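Local coordinates for protein putative secreted endoglycosylceramidase (Rhodococcus hoagii, PDB 6JYZ) that probably hydrolyses the O-glycosidic bond that joins the sugar to the ceramide in galactosylceramide-type glycolipids, at residues 127-132 / 157-162; 179-184 / 188-193. One frame throughout, in Å; residues are numbered along the deposited sequence.

In the fold
Both contacts belong to the long excursion between strands 119-124 and 214-218 of the (beta/alpha)8 barrel expected of a family 5 glycoside hydrolase. Contact 1 ties two parts of the loop following strand 119-124; contact 2, later in the chain, finishes helix 177-187. Their centres are about 9 Å apart, at about 21 and 24 Å from the centre of the chain. Helix 177-187 joins them: Phe-183 CE2 comes within 3.5 Å of Trp-129 N, and Arg-181 CG within 3.3 Å of Thr-161 O. In this family the active site lies at the C-terminal ends of the barrel strands; segment 127-132 begins just after that end of strand 119-124, whereas contact 2 is helix-end structure.

Contact 1: 127-132 / 157-162; sequences DAWGPY and WATLTG
Trp-129 reaches across to Thr-159 and joins two parts of the long loop between strand 119-124 and helix 177-187, part of the connection that follows a strand of the (beta/alpha)8 barrel expected of family 5. The indole N-H is the link: NE1 donates to Thr-159 OG1 at 2.9 Å, with an N-H...O angle of 149° and the hydroxyl oxygen nearly in the ring plane. With CG anti to the backbone N (chi1 -179°), the indole extends toward segment 157-162 and presents its pyrrole edge to the threonine. Thr-159 answers with both branches. OG1 sits beside its own backbone N and accepts the indole N-H, while CG2 packs at 3.6 Å from Trp-129 NE1. The two side chains run past one another in opposite directions. The hydroxyl also bonds to the carbonyl of Pro-155, so the acceptor of the indole is itself held by a second-shell group. Behind the tryptophan, Phe-183 of helix 177-187 makes an edge-to-face ring contact. A leucine in place of Trp-129 would probably leave Thr-159 OG1 without its N-H donor and open a gap beside Phe-183. Water 1 adds a bridge, donating to Thr-159 OG1 at 2.9 Å and accepting from Tyr-132 N at 3.1 Å. Farther along the same indole edge, the carbonyl oxygen Ala-158 O lies 3.4 Å from Trp-129 CZ2, near the ring plane.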
ATOM      1  N   ASP A 127       1.107 -10.454  -6.834  1.00  9.43           N
ATOM      2  CA  ASP A 127       0.790 -10.032  -8.203  1.00 10.09           C
ATOM      3  C   ASP A 127       0.605 -11.305  -8.997  1.00  9.27           C
ATOM      4  O   ASP A 127       1.405 -12.234  -8.860  1.00  9.85           O
ATOM      5  CB  ASP A 127       1.946  -9.258  -8.874  1.00 10.65           C
ATOM      6  CG  ASP A 127       2.370  -8.048  -8.084  1.00 12.81           C
ATOM      7  OD1 ASP A 127       1.676  -7.011  -8.179  1.00 13.13           O
ATOM      8  OD2 ASP A 127       3.396  -8.119  -7.372  1.00 12.90           O
ATOM      9  N   ALA A 128      -0.440 -11.368  -9.834  1.00  9.20           N
ATOM     10  CA  ALA A 128      -0.619 -12.545 -10.677  1.00 10.23           C
ATOM     11  C   ALA A 128      -0.538 -13.831  -9.859  1.00  9.17           C
ATOM     12  O   ALA A 128       0.070 -14.817 -10.272  1.00 10.23           O
ATOM     13  CB  ALA A 128       0.349 -12.574 -11.862  1.00 10.54           C
ATOM     14  N   TRP A 129      -1.197 -13.774  -8.680  1.00  8.97           N
ATOM     15  CA  TRP A 129      -1.343 -14.937  -7.778  1.00  8.91           C
ATOM     16  C   TRP A 129      -0.070 -15.312  -6.999  1.00  8.37           C
ATOM     17  O   TRP A 129      -0.180 -15.421  -5.761  1.00  9.37           O
ATOM     18  CB  TRP A 129      -1.938 -16.179  -8.492  1.00  9.39           C
ATOM     19  CG  TRP A 129      -2.082 -17.330  -7.522  1.00  8.91           C
ATOM     20  CD1 TRP A 129      -1.231 -18.407  -7.460  1.00 10.26           C
ATOM     21  CD2 TRP A 129      -3.035 -17.456  -6.458  1.00  8.87           C
ATOM     22  NE1 TRP A 129      -1.669 -19.219  -6.430  1.00 10.41           N
ATOM     23  CE2 TRP A 129      -2.736 -18.657  -5.767  1.00  9.52           C
ATOM     24  CE3 TRP A 129      -4.104 -16.668  -6.002  1.00  9.15           C
ATOM     25  CZ2 TRP A 129      -3.454 -19.049  -4.636  1.00 10.11           C
ATOM     26  CZ3 TRP A 129      -4.796 -17.069  -4.873  1.00 10.17           C
ATOM     27  CH2 TRP A 129      -4.443 -18.245  -4.194  1.00 10.50           C
ATOM     28  N   GLY A 130       1.046 -15.595  -7.651  1.00  9.49           N
ATOM     29  CA  GLY A 130       2.209 -15.995  -6.867  1.00 10.41           C
ATOM     30  C   GLY A 130       3.433 -16.246  -7.690  1.00  9.80           C
ATOM     31  O   GLY A 130       3.471 -16.025  -8.900  1.00 10.22           O
ATOM     32  N   PRO A 131       4.516 -16.717  -7.017  1.00  9.77           N
ATOM     33  CA  PRO A 131       5.755 -17.005  -7.743  1.00 10.71           C
ATOM     34  C   PRO A 131       5.701 -18.182  -8.699  1.00 10.74           C
ATOM     35  O   PRO A 131       6.633 -18.284  -9.493  1.00 12.05           O
ATOM     36  CB  PRO A 131       6.781 -17.384  -6.617  1.00 11.10           C
ATOM     37  CG  PRO A 131       6.167 -16.778  -5.341  1.00 11.31           C
ATOM     38  CD  PRO A 131       4.645 -16.891  -5.549  1.00 10.30           C
ATOM     39  N   TYR A 132       4.669 -19.020  -8.611  1.00 10.83           N
ATOM     40  CA  TYR A 132       4.736 -20.317  -9.289  1.00 11.52           C
ATOM     41  C   TYR A 132       3.822 -20.348 -10.494  1.00 13.07           C
ATOM     42  O   TYR A 132       3.555 -21.471 -10.982  1.00 16.76           O
ATOM     43  CB  TYR A 132       4.432 -21.443  -8.265  1.00 12.70           C
ATOM     44  CG  TYR A 132       5.438 -21.431  -7.144  1.00 12.33           C
ATOM     45  CD1 TYR A 132       6.702 -21.981  -7.345  1.00 14.41           C
ATOM     46  CD2 TYR A 132       5.198 -20.784  -5.961  1.00 12.22           C
ATOM     47  CE1 TYR A 132       7.695 -21.886  -6.357  1.00 15.57           C
ATOM     48  CE2 TYR A 132       6.162 -20.661  -4.955  1.00 12.89           C
ATOM     49  CZ  TYR A 132       7.398 -21.199  -5.185  1.00 14.19           C
ATOM     50  OH  TYR A 132       8.390 -21.097  -4.211  1.00 18.14           O
ATOM     51  N   TRP A 157       2.205 -24.896  -2.940  1.00 10.45           N
ATOM     52  CA  TRP A 157       1.233 -25.897  -2.531  1.00 10.22           C
ATOM     53  C   TRP A 157      -0.195 -25.382  -2.627  1.00 10.90           C
ATOM     54  O   TRP A 157      -1.154 -26.162  -2.686  1.00 12.22           O
ATOM     55  CB  TRP A 157       1.553 -26.426  -1.099  1.00 11.12           C
ATOM     56  CG  TRP A 157       1.464 -25.355  -0.022  1.00 10.78           C
ATOM     57  CD1 TRP A 157       2.529 -24.657   0.509  1.00 10.91           C
ATOM     58  CD2 TRP A 157       0.266 -24.873   0.621  1.00 10.76           C
ATOM     59  NE1 TRP A 157       2.075 -23.796   1.474  1.00 10.60           N
ATOM     60  CE2 TRP A 157       0.686 -23.854   1.519  1.00  9.83           C
ATOM     61  CE3 TRP A 157      -1.107 -25.170   0.550  1.00 11.36           C
ATOM     62  CZ2 TRP A 157      -0.233 -23.114   2.279  1.00 11.24           C
ATOM     63  CZ3 TRP A 157      -2.018 -24.494   1.355  1.00 11.14           C
ATOM     64  CH2 TRP A 157      -1.553 -23.450   2.179  1.00 10.66           C
ATOM     65  N   ALA A 158      -0.390 -24.043  -2.582  1.00 10.12           N
ATOM     66  CA  ALA A 158      -1.711 -23.419  -2.632  1.00 10.85           C
ATOM     67  C   ALA A 158      -2.102 -23.044  -4.058  1.00 10.84           C
ATOM     68  O   ALA A 158      -3.170 -22.397  -4.197  1.00 11.80           O
ATOM     69  CB  ALA A 158      -1.774 -22.206  -1.733  1.00 12.27           C
ATOM     70  N   THR A 159      -1.302 -23.346  -5.062  1.00  9.98           N
ATOM     71  CA  THR A 159      -1.474 -22.858  -6.427  1.00 10.57           C
ATOM     72  C   THR A 159      -2.070 -23.984  -7.291  1.00 10.43           C
ATOM     73  O   THR A 159      -1.405 -24.997  -7.543  1.00 11.87           O
ATOM     74  CB  THR A 159      -0.131 -22.447  -6.981  1.00 10.04           C
ATOM     75  OG1 THR A 159       0.351 -21.340  -6.181  1.00 10.48           O
ATOM     76  CG2 THR A 159      -0.253 -21.928  -8.412  1.00 11.36           C
ATOM     77  N   LEU A 160      -3.331 -23.826  -7.652  1.00 10.32           N
ATOM     78  CA  LEU A 160      -4.160 -24.867  -8.275  1.00 11.19           C
ATOM     79  C   LEU A 160      -4.630 -24.344  -9.641  1.00 11.03           C
ATOM     80  O   LEU A 160      -5.686 -23.737  -9.761  1.00 12.62           O
ATOM     81  CB  LEU A 160      -5.321 -25.223  -7.352  1.00 11.89           C
ATOM     82  CG  LEU A 160      -4.899 -25.695  -5.945  1.00 12.89           C
ATOM     83  CD1 LEU A 160      -6.143 -25.874  -5.087  1.00 14.50           C
ATOM     84  CD2 LEU A 160      -4.044 -26.975  -6.023  1.00 16.58           C
ATOM     85  N   THR A 161      -3.841 -24.578 -10.655  1.00 11.05           N
ATOM     86  CA  THR A 161      -4.049 -23.949 -11.962  1.00 11.70           C
ATOM     87  C   THR A 161      -4.850 -24.830 -12.915  1.00 12.21           C
ATOM     88  O   THR A 161      -5.121 -24.381 -14.026  1.00 11.89           O
ATOM     89  CB  THR A 161      -2.754 -23.591 -12.651  1.00 11.10           C
ATOM     90  OG1 THR A 161      -2.107 -24.843 -12.942  1.00 13.88           O
ATOM     91  CG2 THR A 161      -1.887 -22.628 -11.843  1.00 13.50           C
ATOM     92  N   GLY A 162      -5.187 -26.046 -12.511  1.00 11.88           N
ATOM     93  CA  GLY A 162      -5.924 -26.964 -13.415  1.00 12.59           C
ATOM     94  C   GLY A 162      -5.109 -27.370 -14.652  1.00 11.71           C
ATOM     95  O   GLY A 162      -5.739 -27.870 -15.606  1.00 12.62           O
TER
HETATM   96  O   HOH W   1       2.252 -19.229  -6.672  1.00 12.10           O

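Contact 2: 179-184 / 188-193; sequences VARAFQ and DDEQGV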
ATOM      1  N   VAL A 179      -3.411 -18.049 -13.956  1.00  9.49           N
ATOM      2  CA  VAL A 179      -3.561 -17.142 -12.808  1.00  9.39           C
ATOM      3  C   VAL A 179      -5.020 -17.022 -12.478  1.00  9.17           C
ATOM      4  O   VAL A 179      -5.398 -17.079 -11.293  1.00  9.43           O
ATOM      5  CB  VAL A 179      -2.972 -15.767 -13.171  1.00 10.13           C
ATOM      6  CG1 VAL A 179      -3.296 -14.685 -12.123  1.00 11.18           C
ATOM      7  CG2 VAL A 179      -1.452 -15.887 -13.344  1.00 12.15           C
ATOM      8  N   ALA A 180      -5.883 -16.860 -13.485  1.00  9.41           N
ATOM      9  CA  ALA A 180      -7.302 -16.750 -13.227  1.00  9.47           C
ATOM     10  C   ALA A 180      -7.858 -18.007 -12.555  1.00  9.18           C
ATOM     11  O   ALA A 180      -8.684 -17.935 -11.624  1.00  9.53           O
ATOM     12  CB  ALA A 180      -8.052 -16.436 -14.528  1.00 11.38           C
ATOM     13  N   ARG A 181      -7.425 -19.177 -13.013  1.00  9.62           N
ATOM     14  CA  ARG A 181      -7.913 -20.423 -12.466  1.00 10.00           C
ATOM     15  C   ARG A 181      -7.433 -20.571 -11.011  1.00  9.20           C
ATOM     16  O   ARG A 181      -8.185 -21.033 -10.182  1.00  9.84           O
ATOM     17  CB  ARG A 181      -7.383 -21.590 -13.337  1.00 10.87           C
ATOM     18  CG  ARG A 181      -7.855 -22.964 -12.862  1.00 11.91           C
ATOM     19  CD  ARG A 181      -9.333 -23.158 -13.012  1.00 13.76           C
ATOM     20  NE  ARG A 181      -9.895 -24.358 -12.353  1.00 14.64           N
ATOM     21  CZ  ARG A 181     -10.369 -24.342 -11.168  1.00 15.70           C
ATOM     22  NH1 ARG A 181     -10.206 -23.291 -10.356  1.00 16.36           N
ATOM     23  NH2 ARG A 181     -11.053 -25.376 -10.710  1.00 18.41           N
ATOM     24  N   ALA A 182      -6.171 -20.219 -10.727  1.00  9.40           N
ATOM     25  CA  ALA A 182      -5.645 -20.332  -9.354  1.00  9.77           C
ATOM     26  C   ALA A 182      -6.415 -19.409  -8.434  1.00  8.53           C
ATOM     27  O   ALA A 182      -6.733 -19.772  -7.295  1.00 10.22           O
ATOM     28  CB  ALA A 182      -4.176 -20.011  -9.297  1.00 10.67           C
ATOM     29  N   PHE A 183      -6.739 -18.182  -8.877  1.00  8.53           N
ATOM     30  CA  PHE A 183      -7.558 -17.316  -8.050  1.00  8.50           C
ATOM     31  C   PHE A 183      -8.937 -17.900  -7.840  1.00  8.26           C
ATOM     32  O   PHE A 183      -9.501 -17.811  -6.730  1.00  9.01           O
ATOM     33  CB  PHE A 183      -7.732 -15.901  -8.678  1.00  8.71           C
ATOM     34  CG  PHE A 183      -6.738 -14.916  -8.107  1.00  8.76           C
ATOM     35  CD1 PHE A 183      -7.027 -14.348  -6.880  1.00 10.62           C
ATOM     36  CD2 PHE A 183      -5.588 -14.555  -8.795  1.00 10.96           C
ATOM     37  CE1 PHE A 183      -6.100 -13.398  -6.346  1.00 11.53           C
ATOM     38  CE2 PHE A 183      -4.697 -13.641  -8.250  1.00 12.72           C
ATOM     39  CZ  PHE A 183      -4.971 -13.108  -7.057  1.00 12.27           C
ATOM     40  N   GLN A 184      -9.562 -18.484  -8.887  1.00  8.88           N
ATOM     41  CA  GLN A 184     -10.901 -19.006  -8.713  1.00  8.88           C
ATOM     42  C   GLN A 184     -10.873 -20.187  -7.730  1.00 10.06           C
ATOM     43  O   GLN A 184     -11.789 -20.339  -6.915  1.00  9.55           O
ATOM     44  CB  GLN A 184     -11.554 -19.397 -10.040  1.00  9.25           C
ATOM     45  CG  GLN A 184     -13.057 -19.661  -9.864  1.00  9.57           C
ATOM     46  CD  GLN A 184     -13.749 -18.424  -9.323  1.00  9.78           C
ATOM     47  OE1 GLN A 184     -13.456 -17.288  -9.753  1.00 10.30           O
ATOM     48  NE2 GLN A 184     -14.700 -18.601  -8.411  1.00 10.69           N
ATOM     49  N   ASP A 188     -13.119 -20.330  -4.385  1.00 10.07           N
ATOM     50  CA  ASP A 188     -13.974 -21.510  -4.126  1.00 11.46           C
ATOM     51  C   ASP A 188     -13.463 -22.364  -2.972  1.00 12.08           C
ATOM     52  O   ASP A 188     -14.089 -23.360  -2.635  1.00 12.36           O
ATOM     53  CB  ASP A 188     -14.131 -22.293  -5.422  1.00 13.46           C
ATOM     54  CG  ASP A 188     -14.953 -21.440  -6.445  1.00 13.70           C
ATOM     55  OD1 ASP A 188     -15.825 -20.689  -6.019  1.00 18.90           O
ATOM     56  OD2 ASP A 188     -14.766 -21.667  -7.545  1.00 19.50           O
ATOM     57  N   ASP A 189     -12.343 -21.994  -2.359  1.00 10.41           N
ATOM     58  CA  ASP A 189     -11.756 -22.700  -1.208  1.00 11.33           C
ATOM     59  C   ASP A 189     -11.441 -24.138  -1.613  1.00 11.18           C
ATOM     60  O   ASP A 189     -11.524 -25.062  -0.783  1.00 12.38           O
ATOM     61  CB  ASP A 189     -12.634 -22.642   0.049  1.00 11.53           C
ATOM     62  CG  ASP A 189     -11.861 -22.816   1.335  1.00 12.79           C
ATOM     63  OD1 ASP A 189     -10.634 -22.734   1.379  1.00 11.98           O
ATOM     64  OD2 ASP A 189     -12.609 -22.961   2.350  1.00 16.46           O
ATOM     65  N   GLU A 190     -10.967 -24.379  -2.831  1.00 11.08           N
ATOM     66  CA  GLU A 190     -10.551 -25.733  -3.226  1.00 11.28           C
ATOM     67  C   GLU A 190      -9.384 -26.135  -2.336  1.00 11.90           C
ATOM     68  O   GLU A 190      -8.463 -25.361  -2.059  1.00 11.40           O
ATOM     69  CB  GLU A 190     -10.069 -25.722  -4.674  1.00 13.69           C
ATOM     70  CG  GLU A 190     -11.152 -25.573  -5.707  1.00 18.08           C
ATOM     71  CD  GLU A 190     -10.635 -25.675  -7.139  1.00 20.46           C
ATOM     72  OE1 GLU A 190      -9.543 -26.185  -7.402  1.00 21.16           O
ATOM     73  OE2 GLU A 190     -11.376 -25.170  -7.970  1.00 24.66           O
ATOM     74  N   GLN A 191      -9.440 -27.386  -1.850  1.00 13.20           N
ATOM     75  CA  GLN A 191      -8.420 -27.967  -0.986  1.00 12.49           C
ATOM     76  C   GLN A 191      -8.273 -27.133   0.288  1.00 12.07           C
ATOM     77  O   GLN A 191      -7.226 -27.214   0.950  1.00 14.08           O
ATOM     78  CB  GLN A 191      -7.116 -28.206  -1.727  1.00 13.29           C
ATOM     79  CG  GLN A 191      -7.302 -29.185  -2.894  1.00 14.93           C
ATOM     80  CD  GLN A 191      -5.980 -29.442  -3.595  1.00 18.36           C
ATOM     81  OE1 GLN A 191      -4.851 -29.218  -3.096  1.00 19.66           O
ATOM     82  NE2 GLN A 191      -6.092 -29.918  -4.809  1.00 21.72           N
ATOM     83  N   GLY A 192      -9.271 -26.312   0.621  1.00 11.24           N
ATOM     84  CA  GLY A 192      -9.151 -25.464   1.811  1.00 11.51           C
ATOM     85  C   GLY A 192      -8.113 -24.362   1.689  1.00 10.53           C
ATOM     86  O   GLY A 192      -7.751 -23.783   2.724  1.00 11.59           O
ATOM     87  N   VAL A 193      -7.692 -23.950   0.504  1.00 10.52           N
ATOM     88  CA  VAL A 193      -6.588 -22.984   0.435  1.00 10.55           C
ATOM     89  C   VAL A 193      -7.011 -21.621   0.981  1.00  9.74           C
ATOM     90  O   VAL A 193      -6.167 -20.938   1.567  1.00 10.59           O
ATOM     91  CB  VAL A 193      -5.982 -22.813  -0.958  1.00 11.84           C
ATOM     92  CG1 VAL A 193      -5.343 -24.111  -1.436  1.00 13.84           C
ATOM     93  CG2 VAL A 193      -6.989 -22.311  -2.020  1.00 11.78           C
TER
HETATM   94  O   HOH W   2     -12.802 -23.059  -8.694  1.00 22.08           O
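Arg-181 and Glu-190 meet at about a right angle where helix 177-187 ends in a Schellman motif, with Asp-189 at positive phi just beyond it. The guanidinium and carboxylate planes stand 86° apart, so this is a salt bridge through one oxygen rather than a flat two-oxygen pairing. Glu-190 OE2 lies at the guanidinium edge and offers its syn lone pair to Arg-181 NH2 at 2.8 Å; the bond from NH1 to the same oxygen is weak. The arginine chain bends at chi2 (66°), which brings its end nearer the turn.

One helical turn on, Gln-184 faces Asp-188 with amide and carboxylate planes 57° apart. NE2 gives a fairly straight bond to Asp-188 OD2 at 3.2 Å, arriving from above the carboxylate plane although the oxygen is almost in the plane of the amide. Gln-236 takes another bond from NE2 and Leu-227 N donates to Gln-184 OE1, which fixes the rotation of the amide. Beneath the side chains, Asp-188 N donates to Gln-184 O at 2.9 Å.

Water 2 stitches the two pairs together, donating to Glu-190 OE2 at 2.6 Å and to Asp-188 OD2 at 2.7 Å and accepting a weak bond from Arg-181 NH1. At the helix end, Gln-184 O, 3.3 Å from Asp-188 OD2, would tend to disfavour charge on that carboxylate, which Gln-184 NE2 and the water meet; Arg-181 is likely to favour the ionised form of Glu-190.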